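Local coordinates for 3-methylornithine synthase (Methanosarcina barkeri, PDB 3T7V), which catalyses the radical-based isomerization of L-lysine to (3R)-3-methyl-D-ornithine in pyrrolysine biosynthesis, using a [4Fe-4S] cluster and S-adenosyl-L-methionine, at residues K136-P147 against A158-A167; F55-I65 against N295-P303. One frame throughout, in Å; residues are numbered along the deposited sequence.

Contact 1 of 2, residues K136-P147 against A158-A167; sequences KEELGLPIMISP and AREKGANFLA. With MD0 (5-amino-D-isoleucine), chain D.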
loop_
_atom_site.group_PDB
_atom_site.type_symbol
_atom_site.label_atom_id
_atom_site.label_comp_id
_atom_site.label_asym_id
_atom_site.label_seq_id
_atom_site.Cartn_x
_atom_site.Cartn_y
_atom_site.Cartn_z
ATOM N N LYS A 136 17.239 7.682 7.349
ATOM C CA LYS A 136 16.677 8.907 7.940
ATOM C C LYS A 136 17.777 9.986 7.915
ATOM O O LYS A 136 17.494 11.153 7.625
ATOM C CB LYS A 136 16.214 8.639 9.357
ATOM C CG LYS A 136 15.351 9.764 9.915
ATOM C CD LYS A 136 13.966 9.689 9.295
ATOM C CE LYS A 136 13.112 10.715 9.959
ATOM N NZ LYS A 136 11.672 10.505 9.467
ATOM N N GLU A 137 19.028 9.596 8.241
ATOM C CA GLU A 137 20.129 10.590 8.225
ATOM C C GLU A 137 20.387 11.139 6.816
ATOM O O GLU A 137 20.722 12.328 6.666
ATOM C CB GLU A 137 21.405 9.937 8.753
ATOM C CG GLU A 137 21.447 9.748 10.260
ATOM C CD GLU A 137 22.725 8.999 10.670
ATOM O OE1 GLU A 137 23.526 8.499 9.774
ATOM O OE2 GLU A 137 22.895 8.874 11.893
ATOM N N GLU A 138 20.255 10.284 5.800
ATOM C CA GLU A 138 20.482 10.674 4.401
ATOM C C GLU A 138 19.373 11.529 3.893
ATOM O O GLU A 138 19.613 12.577 3.240
ATOM C CB GLU A 138 20.587 9.448 3.474
ATOM C CG GLU A 138 21.886 8.668 3.666
ATOM C CD GLU A 138 23.155 9.453 3.352
ATOM O OE1 GLU A 138 24.146 9.238 4.061
ATOM O OE2 GLU A 138 23.171 10.344 2.429
ATOM N N LEU A 139 18.120 11.134 4.169
ATOM C CA LEU A 139 16.995 11.807 3.495
ATOM C C LEU A 139 16.196 12.796 4.317
ATOM O O LEU A 139 15.587 13.716 3.786
ATOM C CB LEU A 139 15.980 10.715 2.999
ATOM C CG LEU A 139 16.536 9.740 1.977
ATOM C CD1 LEU A 139 15.432 8.701 1.619
ATOM C CD2 LEU A 139 16.992 10.516 0.764
ATOM N N GLY A 140 16.129 12.570 5.609
ATOM C CA GLY A 140 15.309 13.438 6.458
ATOM C C GLY A 140 13.785 13.348 6.275
ATOM O O GLY A 140 13.062 14.019 6.957
ATOM N N LEU A 141 13.327 12.514 5.373
ATOM C CA LEU A 141 11.917 12.445 4.969
ATOM C C LEU A 141 11.220 11.502 5.878
ATOM O O LEU A 141 11.815 10.621 6.556
ATOM C CB LEU A 141 11.807 11.770 3.539
ATOM C CG LEU A 141 12.221 12.698 2.367
ATOM C CD1 LEU A 141 12.263 11.869 1.102
ATOM C CD2 LEU A 141 11.185 13.841 2.249
ATOM N N PRO A 142 9.898 11.642 5.980
ATOM C CA PRO A 142 9.100 10.554 6.588
ATOM C C PRO A 142 9.385 9.208 5.996
ATOM O O PRO A 142 9.602 9.093 4.762
ATOM C CB PRO A 142 7.650 10.968 6.263
ATOM C CG PRO A 142 7.772 12.500 6.096
ATOM C CD PRO A 142 9.081 12.685 5.385
ATOM N N ILE A 143 9.498 8.236 6.856
ATOM C CA ILE A 143 9.818 6.857 6.435
ATOM C C ILE A 143 8.690 5.929 6.785
ATOM O O ILE A 143 8.207 5.892 7.943
ATOM C CB ILE A 143 11.098 6.324 7.154
ATOM C CG1 ILE A 143 12.307 7.069 6.657
ATOM C CG2 ILE A 143 11.310 4.800 6.896
ATOM C CD1 ILE A 143 13.577 6.609 7.375
ATOM N N MET A 144 8.236 5.180 5.787
ATOM C CA MET A 144 7.316 4.057 6.006
ATOM C C MET A 144 8.201 2.817 6.014
ATOM O O MET A 144 9.118 2.705 5.190
ATOM C CB MET A 144 6.325 3.959 4.836
ATOM C CG MET A 144 5.545 2.639 4.841
ATOM S SD MET A 144 4.284 2.758 3.490
ATOM C CE MET A 144 3.038 3.513 4.414
ATOM N N ILE A 145 8.004 1.943 6.961
ATOM C CA ILE A 145 8.685 0.621 6.953
ATOM C C ILE A 145 7.667 -0.449 6.698
ATOM O O ILE A 145 6.533 -0.443 7.275
ATOM C CB ILE A 145 9.507 0.402 8.251
ATOM C CG1 ILE A 145 8.627 0.446 9.502
ATOM C CG2 ILE A 145 10.741 1.289 8.281
ATOM C CD1 ILE A 145 9.368 -0.043 10.781
ATOM N N SER A 146 8.073 -1.443 5.882
ATOM C CA SER A 146 7.258 -2.633 5.644
ATOM C C SER A 146 8.202 -3.824 5.859
ATOM O O SER A 146 8.722 -4.374 4.886
ATOM C CB SER A 146 6.725 -2.622 4.189
ATOM O OG SER A 146 6.053 -1.426 3.895
ATOM N N PRO A 147 8.464 -4.197 7.106
ATOM C CA PRO A 147 9.500 -5.167 7.408
ATOM C C PRO A 147 8.956 -6.556 7.672
ATOM O O PRO A 147 9.742 -7.438 8.087
ATOM C CB PRO A 147 10.078 -4.589 8.715
ATOM C CG PRO A 147 8.843 -4.083 9.434
ATOM C CD PRO A 147 7.920 -3.523 8.336
ATOM N N ALA A 158 13.150 1.137 15.872
ATOM C CA ALA A 158 13.056 1.810 14.573
ATOM C C ALA A 158 12.307 3.125 14.632
ATOM O O ALA A 158 12.652 4.050 13.912
ATOM C CB ALA A 158 12.451 0.892 13.542
ATOM N N ARG A 159 11.335 3.219 15.539
ATOM C CA ARG A 159 10.613 4.485 15.805
ATOM C C ARG A 159 11.585 5.542 16.308
ATOM O O ARG A 159 11.609 6.690 15.845
ATOM C CB ARG A 159 9.472 4.238 16.767
ATOM C CG ARG A 159 8.706 5.535 17.117
ATOM C CD ARG A 159 8.007 6.164 15.937
ATOM N NE ARG A 159 7.339 7.372 16.365
ATOM C CZ ARG A 159 6.786 8.241 15.527
ATOM N NH1 ARG A 159 6.753 7.989 14.216
ATOM N NH2 ARG A 159 6.164 9.284 16.025
ATOM N N GLU A 160 12.446 5.139 17.233
ATOM C CA GLU A 160 13.434 6.094 17.797
ATOM C C GLU A 160 14.448 6.603 16.752
ATOM O O GLU A 160 14.888 7.750 16.837
ATOM C CB GLU A 160 14.103 5.418 19.009
ATOM C CG GLU A 160 14.940 6.388 19.835
ATOM C CD GLU A 160 14.212 7.588 20.501
ATOM O OE1 GLU A 160 12.976 7.613 20.848
ATOM O OE2 GLU A 160 14.973 8.532 20.744
ATOM N N LYS A 161 14.724 5.782 15.706
ATOM C CA LYS A 161 15.595 6.176 14.595
ATOM C C LYS A 161 14.917 6.977 13.475
ATOM O O LYS A 161 15.565 7.385 12.554
ATOM C CB LYS A 161 16.330 4.989 13.945
ATOM C CG LYS A 161 17.209 4.226 14.911
ATOM C CD LYS A 161 18.265 5.110 15.543
ATOM C CE LYS A 161 19.376 4.194 16.079
ATOM N NZ LYS A 161 20.431 4.971 16.746
ATOM N N GLY A 162 13.590 7.099 13.551
ATOM C CA GLY A 162 12.837 8.011 12.653
ATOM C C GLY A 162 11.831 7.337 11.750
ATOM O O GLY A 162 11.252 7.996 10.878
ATOM N N ALA A 163 11.503 6.085 11.993
ATOM C CA ALA A 163 10.398 5.510 11.228
ATOM C C ALA A 163 9.053 6.162 11.632
ATOM O O ALA A 163 8.773 6.350 12.805
ATOM C CB ALA A 163 10.358 3.990 11.447
ATOM N N ASN A 164 8.266 6.552 10.632
ATOM C CA ASN A 164 7.005 7.223 10.860
ATOM C C ASN A 164 5.765 6.353 10.607
ATOM O O ASN A 164 4.732 6.619 11.256
ATOM C CB ASN A 164 6.890 8.428 9.904
ATOM C CG ASN A 164 7.925 9.466 10.207
ATOM O OD1 ASN A 164 7.755 10.263 11.167
ATOM N ND2 ASN A 164 8.994 9.399 9.515
ATOM N N PHE A 165 5.760 5.465 9.625
ATOM C CA PHE A 165 4.608 4.650 9.247
ATOM C C PHE A 165 5.056 3.209 9.312
ATOM O O PHE A 165 6.189 2.855 8.943
ATOM C CB PHE A 165 4.240 5.018 7.768
ATOM C CG PHE A 165 2.942 5.683 7.579
ATOM C CD1 PHE A 165 1.761 4.872 7.592
ATOM C CD2 PHE A 165 2.851 7.021 7.311
ATOM C CE1 PHE A 165 0.524 5.462 7.355
ATOM C CE2 PHE A 165 1.601 7.634 7.083
ATOM C CZ PHE A 165 0.456 6.847 7.089
ATOM N N LEU A 166 4.157 2.387 9.758
ATOM C CA LEU A 166 4.303 0.918 9.616
ATOM C C LEU A 166 3.250 0.422 8.645
ATOM O O LEU A 166 2.049 0.639 8.873
ATOM C CB LEU A 166 4.091 0.227 10.965
ATOM C CG LEU A 166 4.067 -1.332 10.858
ATOM C CD1 LEU A 166 5.427 -1.831 10.445
ATOM C CD2 LEU A 166 3.653 -1.851 12.205
ATOM N N ALA A 167 3.686 -0.227 7.577
ATOM C CA ALA A 167 2.705 -0.833 6.641
ATOM C C ALA A 167 2.737 -2.335 6.863
ATOM O O ALA A 167 3.767 -2.977 6.646
ATOM C CB ALA A 167 3.108 -0.471 5.191
HETATM C C MD0 D . 3.086 -0.534 -3.392
HETATM N N MD0 D . 4.742 -1.976 -4.427
HETATM O O MD0 D . 2.890 0.513 -2.742
HETATM C CA MD0 D . 4.366 -1.281 -3.201
HETATM C CB MD0 D . 4.233 -2.298 -2.027
HETATM C CD MD0 D . 4.379 -2.276 0.555
HETATM N NE MD0 D . 4.199 -1.423 1.722
HETATM C CG MD0 D . 4.035 -1.494 -0.709
HETATM C CG2 MD0 D . 3.074 -3.314 -2.197
HETATM O OXT MD0 D . 2.268 -0.991 -4.199
#

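Contact 2 of 2, residues F55-I65 against N295-P303; sequences FGNRVFLNCFI and NIVTSILPP. With MD0 (5-amino-D-isoleucine), chain D.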
loop_
_atom_site.group_PDB
_atom_site.type_symbol
_atom_site.label_atom_id
_atom_site.label_comp_id
_atom_site.label_asym_id
_atom_site.label_seq_id
_atom_site.Cartn_x
_atom_site.Cartn_y
_atom_site.Cartn_z
ATOM N N PHE A 55 -8.890 17.042 0.370
ATOM C CA PHE A 55 -7.516 17.070 -0.169
ATOM C C PHE A 55 -7.327 17.947 -1.370
ATOM O O PHE A 55 -6.193 18.114 -1.882
ATOM C CB PHE A 55 -7.003 15.636 -0.481
ATOM C CG PHE A 55 -6.962 14.784 0.730
ATOM C CD1 PHE A 55 -5.874 14.889 1.632
ATOM C CD2 PHE A 55 -8.036 13.944 1.059
ATOM C CE1 PHE A 55 -5.841 14.093 2.816
ATOM C CE2 PHE A 55 -7.988 13.210 2.236
ATOM C CZ PHE A 55 -6.909 13.222 3.110
ATOM N N GLY A 56 -8.424 18.535 -1.842
ATOM C CA GLY A 56 -8.366 19.247 -3.115
ATOM C C GLY A 56 -7.844 18.380 -4.250
ATOM O O GLY A 56 -8.110 17.189 -4.303
ATOM N N ASN A 57 -7.076 19.021 -5.138
ATOM C CA ASN A 57 -6.406 18.359 -6.247
ATOM C C ASN A 57 -4.964 18.035 -5.914
ATOM O O ASN A 57 -4.202 17.818 -6.850
ATOM C CB ASN A 57 -6.449 19.194 -7.530
ATOM C CG ASN A 57 -5.550 20.422 -7.479
ATOM O OD1 ASN A 57 -5.285 21.001 -6.409
ATOM N ND2 ASN A 57 -5.017 20.798 -8.656
ATOM N N ARG A 58 -4.615 17.957 -4.633
ATOM C CA ARG A 58 -3.242 17.754 -4.208
ATOM C C ARG A 58 -2.990 16.284 -3.876
ATOM O O ARG A 58 -3.798 15.642 -3.248
ATOM C CB ARG A 58 -2.865 18.656 -3.024
ATOM C CG ARG A 58 -3.115 20.168 -3.230
ATOM C CD ARG A 58 -2.455 20.745 -4.463
ATOM N NE ARG A 58 -1.028 21.014 -4.241
ATOM C CZ ARG A 58 -0.480 22.107 -3.680
ATOM N NH1 ARG A 58 -1.233 23.151 -3.248
ATOM N NH2 ARG A 58 0.855 22.140 -3.559
ATOM N N VAL A 59 -1.854 15.749 -4.329
ATOM C CA VAL A 59 -1.610 14.322 -4.218
ATOM C C VAL A 59 -0.268 14.147 -3.508
ATOM O O VAL A 59 0.693 14.907 -3.705
ATOM C CB VAL A 59 -1.509 13.737 -5.695
ATOM C CG1 VAL A 59 -1.096 12.254 -5.649
ATOM C CG2 VAL A 59 -2.820 13.929 -6.429
ATOM N N PHE A 60 -0.168 13.082 -2.703
ATOM C CA PHE A 60 1.077 12.731 -2.015
ATOM C C PHE A 60 1.825 11.684 -2.845
ATOM O O PHE A 60 1.192 10.952 -3.631
ATOM C CB PHE A 60 0.765 12.190 -0.600
ATOM C CG PHE A 60 0.040 13.163 0.273
ATOM C CD1 PHE A 60 0.645 14.357 0.599
ATOM C CD2 PHE A 60 -1.235 12.884 0.727
ATOM C CE1 PHE A 60 -0.062 15.304 1.396
ATOM C CE2 PHE A 60 -1.914 13.779 1.592
ATOM C CZ PHE A 60 -1.298 14.969 1.886
ATOM N N LEU A 61 3.141 11.624 -2.703
ATOM C CA LEU A 61 4.027 10.779 -3.545
ATOM C C LEU A 61 4.949 9.951 -2.645
ATOM O O LEU A 61 5.679 10.507 -1.811
ATOM C CB LEU A 61 4.871 11.623 -4.471
ATOM C CG LEU A 61 4.089 12.556 -5.359
ATOM C CD1 LEU A 61 5.025 13.555 -6.079
ATOM C CD2 LEU A 61 3.268 11.754 -6.364
ATOM N N ASN A 62 4.922 8.614 -2.783
ATOM C CA ASN A 62 5.714 7.703 -1.888
ATOM C C ASN A 62 6.647 6.896 -2.761
ATOM O O ASN A 62 6.199 6.200 -3.726
ATOM C CB ASN A 62 4.699 6.758 -1.206
ATOM C CG ASN A 62 5.270 5.965 -0.029
ATOM O OD1 ASN A 62 6.329 6.230 0.475
ATOM N ND2 ASN A 62 4.439 5.023 0.465
ATOM N N CYS A 63 7.934 7.009 -2.470
ATOM C CA CYS A 63 8.916 6.150 -3.198
ATOM C C CYS A 63 8.983 4.776 -2.586
ATOM O O CYS A 63 8.824 4.623 -1.403
ATOM C CB CYS A 63 10.239 6.802 -3.048
ATOM S SG CYS A 63 11.567 6.048 -3.994
ATOM N N PHE A 64 9.165 3.765 -3.382
ATOM C CA PHE A 64 9.214 2.392 -2.883
ATOM C C PHE A 64 10.616 1.849 -3.054
ATOM O O PHE A 64 11.135 1.741 -4.191
ATOM C CB PHE A 64 8.241 1.577 -3.763
ATOM C CG PHE A 64 8.168 0.122 -3.338
ATOM C CD1 PHE A 64 7.721 -0.177 -2.050
ATOM C CD2 PHE A 64 8.548 -0.917 -4.178
ATOM C CE1 PHE A 64 7.650 -1.494 -1.585
ATOM C CE2 PHE A 64 8.479 -2.257 -3.720
ATOM C CZ PHE A 64 8.043 -2.518 -2.439
ATOM N N ILE A 65 11.228 1.454 -1.958
ATOM C CA ILE A 65 12.595 0.861 -1.936
ATOM C C ILE A 65 12.525 -0.518 -1.349
ATOM O O ILE A 65 12.487 -0.703 -0.105
ATOM C CB ILE A 65 13.575 1.718 -1.129
ATOM C CG1 ILE A 65 13.615 3.188 -1.678
ATOM C CG2 ILE A 65 14.992 1.088 -1.197
ATOM C CD1 ILE A 65 14.554 4.060 -0.840
ATOM N N ASN A 295 -5.518 9.250 -3.053
ATOM C CA ASN A 295 -4.837 10.574 -2.855
ATOM C C ASN A 295 -3.311 10.501 -2.689
ATOM O O ASN A 295 -2.705 11.482 -2.392
ATOM C CB ASN A 295 -5.533 11.395 -1.745
ATOM C CG ASN A 295 -5.372 10.764 -0.356
ATOM O OD1 ASN A 295 -5.042 9.648 -0.215
ATOM N ND2 ASN A 295 -5.686 11.485 0.653
ATOM N N ILE A 296 -2.749 9.299 -2.747
ATOM C CA ILE A 296 -1.290 9.128 -2.648
ATOM C C ILE A 296 -0.857 8.126 -3.694
ATOM O O ILE A 296 -1.476 7.062 -3.850
ATOM C CB ILE A 296 -0.843 8.754 -1.183
ATOM C CG1 ILE A 296 0.672 8.485 -1.117
ATOM C CG2 ILE A 296 -1.610 7.531 -0.625
ATOM C CD1 ILE A 296 1.124 8.509 0.367
ATOM N N VAL A 297 0.213 8.395 -4.378
ATOM C CA VAL A 297 0.697 7.516 -5.452
ATOM C C VAL A 297 1.913 6.749 -4.842
ATOM O O VAL A 297 2.757 7.360 -4.187
ATOM C CB VAL A 297 1.154 8.262 -6.691
ATOM C CG1 VAL A 297 1.645 7.314 -7.786
ATOM C CG2 VAL A 297 0.014 9.110 -7.275
ATOM N N THR A 298 1.845 5.403 -4.962
ATOM C CA THR A 298 2.868 4.565 -4.362
ATOM C C THR A 298 3.457 3.643 -5.424
ATOM O O THR A 298 2.988 3.572 -6.561
ATOM C CB THR A 298 2.285 3.710 -3.212
ATOM O OG1 THR A 298 1.413 2.686 -3.744
ATOM C CG2 THR A 298 1.535 4.580 -2.161
ATOM N N SER A 299 4.534 2.982 -5.012
ATOM C CA SER A 299 5.259 2.069 -5.917
ATOM C C SER A 299 5.976 2.857 -7.021
ATOM O O SER A 299 6.225 2.366 -8.129
ATOM C CB SER A 299 4.418 0.937 -6.510
ATOM O OG SER A 299 5.257 -0.286 -6.564
ATOM N N ILE A 300 6.320 4.113 -6.691
ATOM C CA ILE A 300 7.166 4.941 -7.559
ATOM C C ILE A 300 8.590 4.486 -7.261
ATOM O O ILE A 300 9.001 4.410 -6.119
ATOM C CB ILE A 300 7.005 6.432 -7.212
ATOM C CG1 ILE A 300 5.508 6.823 -7.266
ATOM C CG2 ILE A 300 7.876 7.227 -8.181
ATOM C CD1 ILE A 300 5.302 8.285 -6.856
ATOM N N LEU A 301 9.375 4.199 -8.280
ATOM C CA LEU A 301 10.742 3.767 -8.018
ATOM C C LEU A 301 11.721 4.901 -8.108
ATOM O O LEU A 301 11.482 5.903 -8.817
ATOM C CB LEU A 301 11.145 2.714 -9.049
ATOM C CG LEU A 301 10.295 1.427 -8.947
ATOM C CD1 LEU A 301 10.659 0.388 -10.013
ATOM C CD2 LEU A 301 10.401 0.711 -7.603
ATOM N N PRO A 302 12.859 4.764 -7.380
ATOM C CA PRO A 302 13.958 5.699 -7.503
ATOM C C PRO A 302 14.348 5.832 -9.008
ATOM O O PRO A 302 14.165 4.860 -9.797
ATOM C CB PRO A 302 15.070 4.964 -6.719
ATOM C CG PRO A 302 14.369 4.196 -5.654
ATOM C CD PRO A 302 13.198 3.647 -6.492
ATOM N N PRO A 303 14.852 7.034 -9.403
ATOM C CA PRO A 303 15.295 7.332 -10.778
ATOM C C PRO A 303 16.335 6.289 -11.251
ATOM O O PRO A 303 17.318 6.058 -10.543
ATOM C CB PRO A 303 15.927 8.724 -10.652
ATOM C CG PRO A 303 15.224 9.399 -9.531
ATOM C CD PRO A 303 14.806 8.262 -8.567
HETATM C C MD0 D . 3.086 -0.534 -3.392
HETATM N N MD0 D . 4.742 -1.976 -4.427
HETATM O O MD0 D . 2.890 0.513 -2.742
HETATM C CA MD0 D . 4.366 -1.281 -3.201
HETATM C CB MD0 D . 4.233 -2.298 -2.027
HETATM C CD MD0 D . 4.379 -2.276 0.555
HETATM N NE MD0 D . 4.199 -1.423 1.722
HETATM C CG MD0 D . 4.035 -1.494 -0.709
HETATM C CG2 MD0 D . 3.074 -3.314 -2.197
HETATM O OXT MD0 D . 2.268 -0.991 -4.199
HETATM O O HOH W 1 -3.698 14.364 -0.876
HETATM O O HOH W 2 5.663 3.293 -2.394
#

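Contact 1 of 2, residues K136-P147 against A158-A167
K136 reaches G162 by two torsions. Its CG stands opposite the backbone N (chi1 -167°), and a bend at chi2 (75°) lays the rest of the chain along G162. K136 NZ then donates to G162 O at 2.9 Å, in the carbonyl plane and on a lone pair. K136 NZ also donates to L141 O at 2.9 Å, from above that carbonyl's plane. One ammonium thus ties the turn after helix 126-139 to the turn after helix 152-160. A methionine here would probably leave G162 O and L141 O without their charged donor and let the two turns shift apart. G162 closes a Schellman motif with positive phi, and a side chain there would probably run into K136 CG.

Beyond the turns, strands 143-146 and 163-167 pair in parallel. I143 O accepts from both N164 N and F165 N. I145 N donates to F165 O at 2.8 Å, and A167 N to I145 O at 2.9 Å, nearly straight at 174°. On one face, M144 CE meets the F165 ring at CD1, 3.7 Å away, and M144 SD rests on A167 CB. On the other face, L166 CD1 lies against I145 CG1 at 4.0 Å and P147 CD at 3.7 Å.

This is a beta-alpha-beta unit of the radical SAM barrel. At its C-terminal end S146 OG accepts from NE of the bound 5-amino-D-isoleucine at 2.9 Å and also hydrogen-bonds D112. The ligand's amine is thus held by the S146 hydroxyl, which D112 probably helps to position, while the methyl of A167 lies close beside it.

Contact 2 of 2, residues F55-I65 against N295-P303
On one face of the sheet F60 packs on I296, with F60 CB 3.7 Å from I296 CG1. On the other face L61 and V297 lie side by side, pointing the same way. L61 CD2 also meets I300 CD1. Two residues before L61, V59 CG1 touches V297 CG2 at 3.7 Å. Helix 278-291 backs V297 and I300.

Parallel backbone bonds join the strands. F60 N donates to N295 O, V297 N to F60 O, and N62 N to V297 O. The register then slips by one residue in a beta bulge at T298 and S299, where S299 has positive phi. F64 N resumes the pairing with I300 O at 2.8 Å. Inside the bulge, a water accepts from S299 N at 2.9 Å and donates weakly to N62 O.

At the N-terminal end, N295 ND2 sits over the centre of the F55 ring, 3.1 Å above its plane. The amide stands at 80° to the ring, and its OD1 is bound by I274 N.

The C-terminal end lines the pocket of 5-amino-D-isoleucine. F64 has CG anti to its N (chi1 -179°), which sets one ring face against the ligand; F64 CE1 is 3.5 Å from CB of the ligand. T298 OG1 donates to the ligand's carboxylate O at 2.8 Å, and S299 OG accepts from the ligand's N at 2.8 Å. Hydroxyls thus read both polar groups of the amino-acid head, while an aromatic face supports its carbon backbone.

Both contacts belong to the same parallel barrel sheet, with their centres about 16 Å apart. Strand 110-115 stands between them: it pairs with strand 58-68 of contact 2 and with strand 143-146 of contact 1. The side chains of M144 and N62 touch, so the two contacts meet directly as well. The two contacts hold opposite ends of 5-amino-D-isoleucine, contact 1 the side-chain amine and contact 2 the amino-acid head. D112, from the strand between, also bonds the ligand, and Y169, R235 and S277 add further bonds. S-adenosylmethionine lies about 4 Å from the S146 side chain and about 5 Å from that of F64 (nearest atoms), consistent with both contacts bordering the radical chemistry.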